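PDB 4IGB: LPXTG cell wall surface protein from Streptococcus gordonii, which probably acts as a cell-wall-anchored adhesin of the bacterial surface, with its N-terminal N1 and N2 domains making up this fragment. Local coordinates for residues Glu10-Gly15 with Leu217-Asn222; Asp305-Ala310 with Thr387-Thr392; Ala126-Val131 with Tyr159-Ala164. All blocks are in the same frame, centred on the assembly; numbering follows the deposited sequence.

Interaction 1 of 3, residues Glu10-Gly15 with Leu217-Asn222; sequences EEIKNG and LRLMNN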
loop_
_atom_site.group_PDB
_atom_site.type_symbol
_atom_site.label_atom_id
_atom_site.label_comp_id
_atom_site.label_asym_id
_atom_site.label_seq_id
_atom_site.Cartn_x
_atom_site.Cartn_y
_atom_site.Cartn_z
ATOM N N GLU A 10 7.776 -13.067 -4.058
ATOM C CA GLU A 10 8.119 -13.712 -2.805
ATOM C C GLU A 10 6.840 -13.950 -2.006
ATOM O O GLU A 10 6.145 -13.002 -1.612
ATOM C CB GLU A 10 9.053 -12.782 -2.047
ATOM C CG GLU A 10 9.670 -13.319 -0.769
ATOM C CD GLU A 10 10.598 -12.293 -0.146
ATOM O OE1 GLU A 10 10.562 -12.122 1.088
ATOM O OE2 GLU A 10 11.355 -11.640 -0.902
ATOM N N GLU A 11 6.502 -15.214 -1.788
ATOM C CA GLU A 11 5.372 -15.547 -0.923
ATOM C C GLU A 11 5.834 -16.178 0.387
ATOM O O GLU A 11 6.637 -17.132 0.416
ATOM C CB GLU A 11 4.366 -16.458 -1.636
ATOM C CG GLU A 11 3.715 -15.793 -2.857
ATOM C CD GLU A 11 2.852 -16.748 -3.643
ATOM O OE1 GLU A 11 3.282 -17.892 -3.855
ATOM O OE2 GLU A 11 1.751 -16.350 -4.051
ATOM N N ILE A 12 5.307 -15.639 1.473
ATOM C CA ILE A 12 5.730 -16.059 2.795
ATOM C C ILE A 12 4.531 -16.504 3.617
ATOM O O ILE A 12 3.471 -15.867 3.596
ATOM C CB ILE A 12 6.483 -14.939 3.511
ATOM C CG1 ILE A 12 7.750 -14.577 2.709
ATOM C CG2 ILE A 12 6.830 -15.336 4.956
ATOM C CD1 ILE A 12 8.482 -13.369 3.239
ATOM N N LYS A 13 4.692 -17.631 4.301
ATOM C CA LYS A 13 3.753 -18.005 5.334
ATOM C C LYS A 13 4.521 -18.366 6.592
ATOM O O LYS A 13 5.278 -19.331 6.605
ATOM C CB LYS A 13 2.862 -19.164 4.886
ATOM C CG LYS A 13 1.941 -19.619 6.003
ATOM C CD LYS A 13 0.647 -20.191 5.482
ATOM C CE LYS A 13 0.863 -21.470 4.721
ATOM N NZ LYS A 13 -0.258 -22.427 5.013
ATOM N N ASN A 14 4.330 -17.574 7.642
ATOM C CA ASN A 14 5.113 -17.693 8.868
ATOM C C ASN A 14 4.295 -17.240 10.087
ATOM O O ASN A 14 3.081 -17.028 9.983
ATOM C CB ASN A 14 6.430 -16.898 8.758
ATOM C CG ASN A 14 6.203 -15.399 8.711
ATOM O OD1 ASN A 14 5.123 -14.925 9.020
ATOM N ND2 ASN A 14 7.224 -14.647 8.321
ATOM N N GLY A 15 4.964 -17.084 11.225
ATOM C CA GLY A 15 4.292 -16.776 12.481
ATOM C C GLY A 15 3.987 -15.303 12.708
ATOM O O GLY A 15 3.382 -14.937 13.728
ATOM N N LEU A 217 5.706 -8.884 -2.674
ATOM C CA LEU A 217 5.714 -9.786 -1.512
ATOM C C LEU A 217 4.293 -10.029 -1.008
ATOM O O LEU A 217 3.490 -9.084 -0.869
ATOM C CB LEU A 217 6.570 -9.177 -0.394
ATOM C CG LEU A 217 6.976 -9.996 0.845
ATOM C CD1 LEU A 217 8.185 -9.343 1.514
ATOM C CD2 LEU A 217 5.853 -10.135 1.840
ATOM N N ARG A 218 3.982 -11.288 -0.739
ATOM C CA ARG A 218 2.688 -11.661 -0.171
ATOM C C ARG A 218 2.873 -12.441 1.148
ATOM O O ARG A 218 3.487 -13.523 1.182
ATOM C CB ARG A 218 1.868 -12.482 -1.172
ATOM C CG ARG A 218 0.455 -12.846 -0.680
ATOM C CD ARG A 218 0.225 -14.352 -0.719
ATOM N NE ARG A 218 1.100 -15.064 0.217
ATOM C CZ ARG A 218 1.020 -16.371 0.456
ATOM N NH1 ARG A 218 1.841 -16.938 1.324
ATOM N NH2 ARG A 218 0.111 -17.110 -0.170
ATOM N N LEU A 219 2.342 -11.875 2.225
ATOM C CA LEU A 219 2.523 -12.440 3.545
ATOM C C LEU A 219 1.239 -13.082 4.068
ATOM O O LEU A 219 0.188 -12.431 4.125
ATOM C CB LEU A 219 2.977 -11.361 4.533
ATOM C CG LEU A 219 3.054 -11.832 5.997
ATOM C CD1 LEU A 219 4.077 -12.945 6.162
ATOM C CD2 LEU A 219 3.333 -10.657 6.957
ATOM N N MET A 220 1.341 -14.351 4.452
ATOM C CA MET A 220 0.299 -15.008 5.240
ATOM C C MET A 220 0.819 -15.428 6.614
ATOM O O MET A 220 1.991 -15.769 6.781
ATOM C CB MET A 220 -0.204 -16.270 4.536
ATOM C CG MET A 220 -1.275 -16.039 3.475
ATOM S SD MET A 220 -1.711 -17.599 2.676
ATOM C CE MET A 220 -2.937 -17.019 1.500
ATOM N N ASN A 221 -0.082 -15.439 7.587
ATOM C CA ASN A 221 0.202 -16.067 8.866
ATOM C C ASN A 221 0.012 -17.576 8.725
ATOM O O ASN A 221 -0.767 -18.032 7.886
ATOM C CB ASN A 221 -0.717 -15.477 9.937
ATOM C CG ASN A 221 -0.539 -16.136 11.291
ATOM O OD1 ASN A 221 -1.226 -17.091 11.610
ATOM N ND2 ASN A 221 0.403 -15.636 12.082
ATOM N N ASN A 222 0.735 -18.352 9.527
ATOM C CA ASN A 222 0.573 -19.811 9.559
ATOM C C ASN A 222 -0.878 -20.309 9.631
ATOM O O ASN A 222 -1.177 -21.403 9.170
ATOM C CB ASN A 222 1.350 -20.412 10.742
ATOM C CG ASN A 222 2.852 -20.405 10.522
ATOM O OD1 ASN A 222 3.329 -20.635 9.410
ATOM N ND2 ASN A 222 3.606 -20.154 11.589
HETATM O O HOH W 1 1.578 -16.644 14.692
#
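Arg218 and Met220 both bond to the carbonyl oxygen of Ile12, where strand 10-14 runs parallel to strand 215-221. Over the short segments their directions differ by 15°. The backbone bonds follow the parallel pattern: Ile12 and Asn14 each give an N-H across and take one back at their carbonyl.

The Arg218 side chain leaves with CG opposite its backbone N (chi1 -177°). Arg218 CB lies 4.1 Å from Glu11 CG. The chain then bends at chi2 and chi3, and Arg218 CD passes 4.2 Å from Glu11 OE2. NE and CZ continue under Glu11 CB, which covers one face of the guanidinium toward its rim. Met220 CG lies over the centre of the opposite face. Arg218 NH1 donates to Ile12 O at 3.0 Å, coming down from above the carbonyl plane. Met220 N reaches the same Ile12 O at 2.8 Å, close to the carbonyl axis. NH2 bonds to Gln228. Glu11 OE2 is 4.3 Å from Arg218 NH2 and well out of the guanidinium plane, which gives charge attraction without a salt bridge. OE2 is instead bonded to Tyr211 and Gln228.

On the other face of the sheet, Ile12 CG2 meets Leu219 CD1 at 3.8 Å. Glu10 lies alongside Leu217, and its OE2 bonds to Ser326 of the N2 domain. At the far end a water bridges Gly15 O and Asn221 ND2, and Asn221 ND2 also bonds to Thr16 O.

Strand 10-14 is an outer strand of a four-stranded mixed sheet in the N-terminal domain. The buried guanidinium is held between aliphatic carbons and ties down this edge strand through a backbone oxygen. Nearby Glu11 probably helps to balance its charge.

Interaction 2 of 3, residues Asp305-Ala310 with Thr387-Thr392; sequences DVTYKA and TYKTAT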
loop_
_atom_site.group_PDB
_atom_site.type_symbol
_atom_site.label_atom_id
_atom_site.label_comp_id
_atom_site.label_asym_id
_atom_site.label_seq_id
_atom_site.Cartn_x
_atom_site.Cartn_y
_atom_site.Cartn_z
ATOM N N ASP A 305 38.658 18.299 1.787
ATOM C CA ASP A 305 37.932 17.152 2.325
ATOM C C ASP A 305 36.470 17.429 2.678
ATOM O O ASP A 305 36.161 18.363 3.412
ATOM C CB ASP A 305 38.645 16.607 3.565
ATOM C CG ASP A 305 39.915 15.843 3.222
ATOM O OD1 ASP A 305 40.716 15.592 4.146
ATOM O OD2 ASP A 305 40.115 15.493 2.037
ATOM N N VAL A 306 35.564 16.609 2.160
ATOM C CA VAL A 306 34.202 16.614 2.685
ATOM C C VAL A 306 33.742 15.201 3.024
ATOM O O VAL A 306 33.786 14.270 2.204
ATOM C CB VAL A 306 33.185 17.371 1.801
ATOM C CG1 VAL A 306 33.892 18.204 0.741
ATOM C CG2 VAL A 306 32.166 16.424 1.195
ATOM N N THR A 307 33.331 15.047 4.269
ATOM C CA THR A 307 33.050 13.739 4.811
ATOM C C THR A 307 31.580 13.615 5.175
ATOM O O THR A 307 31.048 14.427 5.931
ATOM C CB THR A 307 33.919 13.493 6.050
ATOM O OG1 THR A 307 35.295 13.648 5.683
ATOM C CG2 THR A 307 33.695 12.089 6.598
ATOM N N TYR A 308 30.928 12.597 4.624
ATOM C CA TYR A 308 29.526 12.341 4.917
ATOM C C TYR A 308 29.380 11.158 5.873
ATOM O O TYR A 308 29.988 10.097 5.664
ATOM C CB TYR A 308 28.768 12.059 3.623
ATOM C CG TYR A 308 28.772 13.219 2.657
ATOM C CD1 TYR A 308 27.985 14.339 2.886
ATOM C CD2 TYR A 308 29.556 13.190 1.507
ATOM C CE1 TYR A 308 27.984 15.406 1.999
ATOM C CE2 TYR A 308 29.563 14.260 0.613
ATOM C CZ TYR A 308 28.777 15.363 0.871
ATOM O OH TYR A 308 28.775 16.424 -0.008
ATOM N N LYS A 309 28.577 11.345 6.915
ATOM C CA LYS A 309 28.234 10.255 7.828
ATOM C C LYS A 309 26.723 9.978 7.776
ATOM O O LYS A 309 25.916 10.861 8.026
ATOM C CB LYS A 309 28.674 10.598 9.252
ATOM C CG LYS A 309 28.527 9.457 10.260
ATOM C CD LYS A 309 28.952 9.933 11.640
ATOM C CE LYS A 309 28.191 9.241 12.731
ATOM N NZ LYS A 309 28.746 9.613 14.069
ATOM N N ALA A 310 26.357 8.749 7.434
ATOM C CA ALA A 310 24.953 8.385 7.262
ATOM C C ALA A 310 24.564 7.280 8.231
ATOM O O ALA A 310 25.157 6.207 8.230
ATOM C CB ALA A 310 24.701 7.940 5.841
ATOM N N THR A 387 30.375 5.965 6.628
ATOM C CA THR A 387 31.098 7.228 6.570
ATOM C C THR A 387 31.848 7.276 5.252
ATOM O O THR A 387 32.692 6.421 4.982
ATOM C CB THR A 387 32.084 7.359 7.734
ATOM O OG1 THR A 387 31.380 7.160 8.963
ATOM C CG2 THR A 387 32.754 8.746 7.752
ATOM N N TYR A 388 31.506 8.269 4.437
ATOM C CA TYR A 388 32.064 8.430 3.099
ATOM C C TYR A 388 33.079 9.560 3.069
ATOM O O TYR A 388 32.742 10.696 3.412
ATOM C CB TYR A 388 30.963 8.826 2.132
ATOM C CG TYR A 388 29.773 7.899 2.058
ATOM C CD1 TYR A 388 29.744 6.861 1.145
ATOM C CD2 TYR A 388 28.658 8.093 2.862
ATOM C CE1 TYR A 388 28.654 6.027 1.044
ATOM C CE2 TYR A 388 27.553 7.255 2.769
ATOM C CZ TYR A 388 27.560 6.224 1.849
ATOM O OH TYR A 388 26.475 5.372 1.720
ATOM N N LYS A 389 34.303 9.260 2.646
ATOM C CA LYS A 389 35.331 10.290 2.476
ATOM C C LYS A 389 35.390 10.751 1.032
ATOM O O LYS A 389 35.586 9.941 0.129
ATOM C CB LYS A 389 36.709 9.754 2.869
ATOM C CG LYS A 389 36.971 9.719 4.360
ATOM C CD LYS A 389 37.701 8.453 4.745
ATOM C CE LYS A 389 38.951 8.747 5.565
ATOM N NZ LYS A 389 38.665 9.592 6.759
ATOM N N THR A 390 35.231 12.052 0.815
ATOM C CA THR A 390 35.406 12.624 -0.518
ATOM C C THR A 390 36.282 13.875 -0.426
ATOM O O THR A 390 36.559 14.362 0.666
ATOM C CB THR A 390 34.053 13.013 -1.175
ATOM O OG1 THR A 390 33.576 14.239 -0.606
ATOM C CG2 THR A 390 33.005 11.923 -0.960
ATOM N N ALA A 391 36.702 14.399 -1.574
ATOM C CA ALA A 391 37.410 15.678 -1.603
ATOM C C ALA A 391 37.016 16.450 -2.855
ATOM O O ALA A 391 36.807 15.853 -3.918
ATOM C CB ALA A 391 38.922 15.463 -1.550
ATOM N N THR A 392 36.890 17.769 -2.734
ATOM C CA THR A 392 36.589 18.584 -3.904
ATOM C C THR A 392 37.601 18.285 -5.001
ATOM O O THR A 392 38.727 17.878 -4.717
ATOM C CB THR A 392 36.623 20.089 -3.582
ATOM O OG1 THR A 392 37.830 20.394 -2.869
ATOM C CG2 THR A 392 35.425 20.480 -2.739
HETATM O O HOH W 2 36.738 13.334 3.385
#
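Strands 305-310 and 387-392 pair antiparallel, at 151° over the short segments. Val306 with Thr390 and Tyr308 with Tyr388 are hydrogen-bonded pairs, and Thr307 with Lys389 lies between them as a non-hydrogen-bonded pair. Tyr388 N to Tyr308 O is the shortest of the backbone bonds, at 2.7 Å.

Thr390 adds a side-chain bond to this pattern. Its hydroxyl stands between the backbone N and the carbonyl carbon (chi1 77°), and Thr390 OG1 donates to Val306 O at 2.8 Å. Thr390 N donates to Val306 O as well, at 3.0 Å. The two donors reach this oxygen from opposite faces of the carbonyl plane.

On the same face, Tyr388 CD2 lies 4.0 Å from Tyr308 CB. Ala310 CB comes to the edge of the Tyr388 ring. Both rings point into what is probably the interior of a beta sandwich in the N2 domain: Tyr308 packs on Ile404, and Tyr388 on Met330 and Val408.

The other face is more polar, although Thr307 CG2 meets Thr387 CG2 at 3.7 Å. A water joins Thr307 OG1 to Thr390 O, and Asp305 makes a salt bridge to Lys341.

The chemistry is thus split by face. Aromatic packing serves the interior, where the buried Thr390 hydroxyl is satisfied by a backbone oxygen, while water and charge serve the outside.

Interaction 3 of 3, residues Ala126-Val131 with Tyr159-Ala164; sequences AQKSTV and YIMNKA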
loop_
_atom_site.group_PDB
_atom_site.type_symbol
_atom_site.label_atom_id
_atom_site.label_comp_id
_atom_site.label_asym_id
_atom_site.label_seq_id
_atom_site.Cartn_x
_atom_site.Cartn_y
_atom_site.Cartn_z
ATOM N N ALA A 126 -41.454 -1.488 -6.667
ATOM C CA ALA A 126 -41.394 -0.107 -7.137
ATOM C C ALA A 126 -40.631 0.781 -6.164
ATOM O O ALA A 126 -40.423 1.964 -6.426
ATOM C CB ALA A 126 -42.790 0.437 -7.364
ATOM N N GLN A 127 -40.220 0.208 -5.039
ATOM C CA GLN A 127 -39.443 0.956 -4.057
ATOM C C GLN A 127 -37.938 0.730 -4.194
ATOM O O GLN A 127 -37.155 1.544 -3.723
ATOM C CB GLN A 127 -39.894 0.628 -2.632
ATOM C CG GLN A 127 -41.326 1.047 -2.339
ATOM C CD GLN A 127 -41.781 0.662 -0.943
ATOM O OE1 GLN A 127 -40.972 0.263 -0.096
ATOM N NE2 GLN A 127 -43.083 0.775 -0.695
ATOM N N LYS A 128 -37.535 -0.369 -4.828
ATOM C CA LYS A 128 -36.108 -0.642 -5.028
ATOM C C LYS A 128 -35.605 -0.221 -6.420
ATOM O O LYS A 128 -36.283 -0.430 -7.430
ATOM C CB LYS A 128 -35.787 -2.112 -4.752
ATOM C CG LYS A 128 -36.270 -2.619 -3.385
ATOM C CD LYS A 128 -35.891 -1.670 -2.256
ATOM C CE LYS A 128 -36.192 -2.281 -0.881
ATOM N NZ LYS A 128 -35.166 -3.295 -0.465
ATOM N N SER A 129 -34.418 0.379 -6.472
ATOM C CA SER A 129 -33.888 0.888 -7.738
ATOM C C SER A 129 -32.363 0.777 -7.904
ATOM O O SER A 129 -31.860 0.817 -9.026
ATOM C CB SER A 129 -34.326 2.341 -7.953
ATOM O OG SER A 129 -33.882 3.175 -6.894
ATOM N N THR A 130 -31.626 0.647 -6.802
ATOM C CA THR A 130 -30.166 0.576 -6.900
ATOM C C THR A 130 -29.563 -0.628 -6.175
ATOM O O THR A 130 -30.219 -1.273 -5.349
ATOM C CB THR A 130 -29.497 1.859 -6.384
ATOM O OG1 THR A 130 -29.597 1.919 -4.950
ATOM C CG2 THR A 130 -30.152 3.075 -6.986
ATOM N N VAL A 131 -28.312 -0.931 -6.505
ATOM C CA VAL A 131 -27.572 -1.997 -5.842
ATOM C C VAL A 131 -26.349 -1.409 -5.127
ATOM O O VAL A 131 -25.653 -0.539 -5.670
ATOM C CB VAL A 131 -27.129 -3.088 -6.848
ATOM C CG1 VAL A 131 -26.234 -4.117 -6.173
ATOM C CG2 VAL A 131 -28.343 -3.767 -7.481
ATOM N N TYR A 159 -34.191 2.403 -0.983
ATOM C CA TYR A 159 -34.454 1.899 -2.334
ATOM C C TYR A 159 -33.394 0.909 -2.806
ATOM O O TYR A 159 -33.403 0.457 -3.953
ATOM C CB TYR A 159 -34.605 3.051 -3.331
ATOM C CG TYR A 159 -33.535 4.109 -3.224
ATOM C CD1 TYR A 159 -33.771 5.295 -2.543
ATOM C CD2 TYR A 159 -32.283 3.915 -3.801
ATOM C CE1 TYR A 159 -32.788 6.269 -2.442
ATOM C CE2 TYR A 159 -31.295 4.876 -3.706
ATOM C CZ TYR A 159 -31.551 6.051 -3.028
ATOM O OH TYR A 159 -30.564 7.004 -2.941
ATOM N N ILE A 160 -32.477 0.562 -1.918
ATOM C CA ILE A 160 -31.395 -0.325 -2.305
ATOM C C ILE A 160 -31.836 -1.784 -2.254
ATOM O O ILE A 160 -32.324 -2.260 -1.231
ATOM C CB ILE A 160 -30.162 -0.122 -1.417
ATOM C CG1 ILE A 160 -29.846 1.367 -1.285
ATOM C CG2 ILE A 160 -28.992 -0.861 -1.997
ATOM C CD1 ILE A 160 -28.678 1.648 -0.341
ATOM N N MET A 161 -31.666 -2.489 -3.367
ATOM C CA MET A 161 -32.021 -3.895 -3.441
ATOM C C MET A 161 -31.204 -4.778 -2.518
ATOM O O MET A 161 -29.994 -4.589 -2.362
ATOM C CB MET A 161 -31.855 -4.404 -4.867
ATOM C CG MET A 161 -32.742 -3.702 -5.858
ATOM S SD MET A 161 -32.549 -4.429 -7.490
ATOM C CE MET A 161 -33.482 -3.214 -8.424
ATOM N N ASN A 162 -31.879 -5.767 -1.932
ATOM C CA ASN A 162 -31.228 -6.798 -1.132
ATOM C C ASN A 162 -31.148 -8.130 -1.845
ATOM O O ASN A 162 -32.172 -8.670 -2.265
ATOM C CB ASN A 162 -32.008 -7.024 0.161
ATOM C CG ASN A 162 -31.745 -5.971 1.171
ATOM O OD1 ASN A 162 -30.813 -6.088 1.971
ATOM N ND2 ASN A 162 -32.549 -4.913 1.145
ATOM N N LYS A 163 -29.944 -8.676 -1.956
ATOM C CA LYS A 163 -29.771 -10.017 -2.496
ATOM C C LYS A 163 -30.376 -10.182 -3.893
ATOM O O LYS A 163 -30.981 -11.202 -4.198
ATOM C CB LYS A 163 -30.383 -11.037 -1.535
ATOM C CG LYS A 163 -29.959 -10.830 -0.088
ATOM C CD LYS A 163 -30.658 -11.815 0.843
ATOM C CE LYS A 163 -30.078 -11.732 2.239
ATOM N NZ LYS A 163 -30.174 -10.346 2.774
ATOM N N ALA A 164 -30.217 -9.174 -4.737
ATOM C CA ALA A 164 -30.694 -9.253 -6.116
ATOM C C ALA A 164 -29.534 -9.603 -7.037
ATOM O O ALA A 164 -29.693 -10.339 -8.011
ATOM C CB ALA A 164 -31.327 -7.913 -6.543
#
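Ser129 N donates to Tyr159 O at 2.7 Å, and Met161 N donates to Thr130 O, also at 2.7 Å. These two bonds join Ser129 and the first residue of strand 130-137 to the loop 159-164. Thr130 N adds a weak bond to Tyr159 O.

The Lys128 chain bends at chi2 (-48°) and again at chi4, bringing Lys128 NZ to Ile160 O at 3.1 Å, above the carbonyl plane. The same ammonium makes a salt bridge to Glu122, whose carboxylate also takes the backbone N-H of Asn162.

Packing surrounds these bonds. Lys128 CB meets Met161 CG at 3.6 Å, and its CD runs over the Tyr159 carbonyl. Thr130 OG1 lies at the edge of the Tyr159 ring, 3.5 Å from Tyr159 CD2. Ile160 CG1 is 3.7 Å from Thr130 OG1. The Tyr159 hydroxyl bonds to Asp43 and His157.

Strand 130-137 lies between strands 63-70 and 144-148 of an antiparallel sheet. Ile160 reaches Phe45 of strand 42-48 and Thr68 of strand 63-70. Met161 leans the other way, against Met123 of helix 117-124, so the loop fits between the sheet and this helix.

Each contact mixes buried and exposed residues, and no two share a strand. Interactions 1 and 3 belong to the N-terminal domain, with interaction 3 nested in the long loop closed by interaction 1. Interaction 2 belongs to the N2 domain, about 68 Å from interaction 3 between centres, on the opposite side of the chain's centre. In interaction 1 strand 215-221 is the buried side, and its sandwiched arginine secures the more exposed parallel edge strand. Interaction 2 is antiparallel, with its tyrosine face toward the domain interior and its threonine-lysine face outward. Interaction 3 has a single backbone bridge, supplemented by a lysine that bonds a loop carbonyl and also pairs with a helix glutamate.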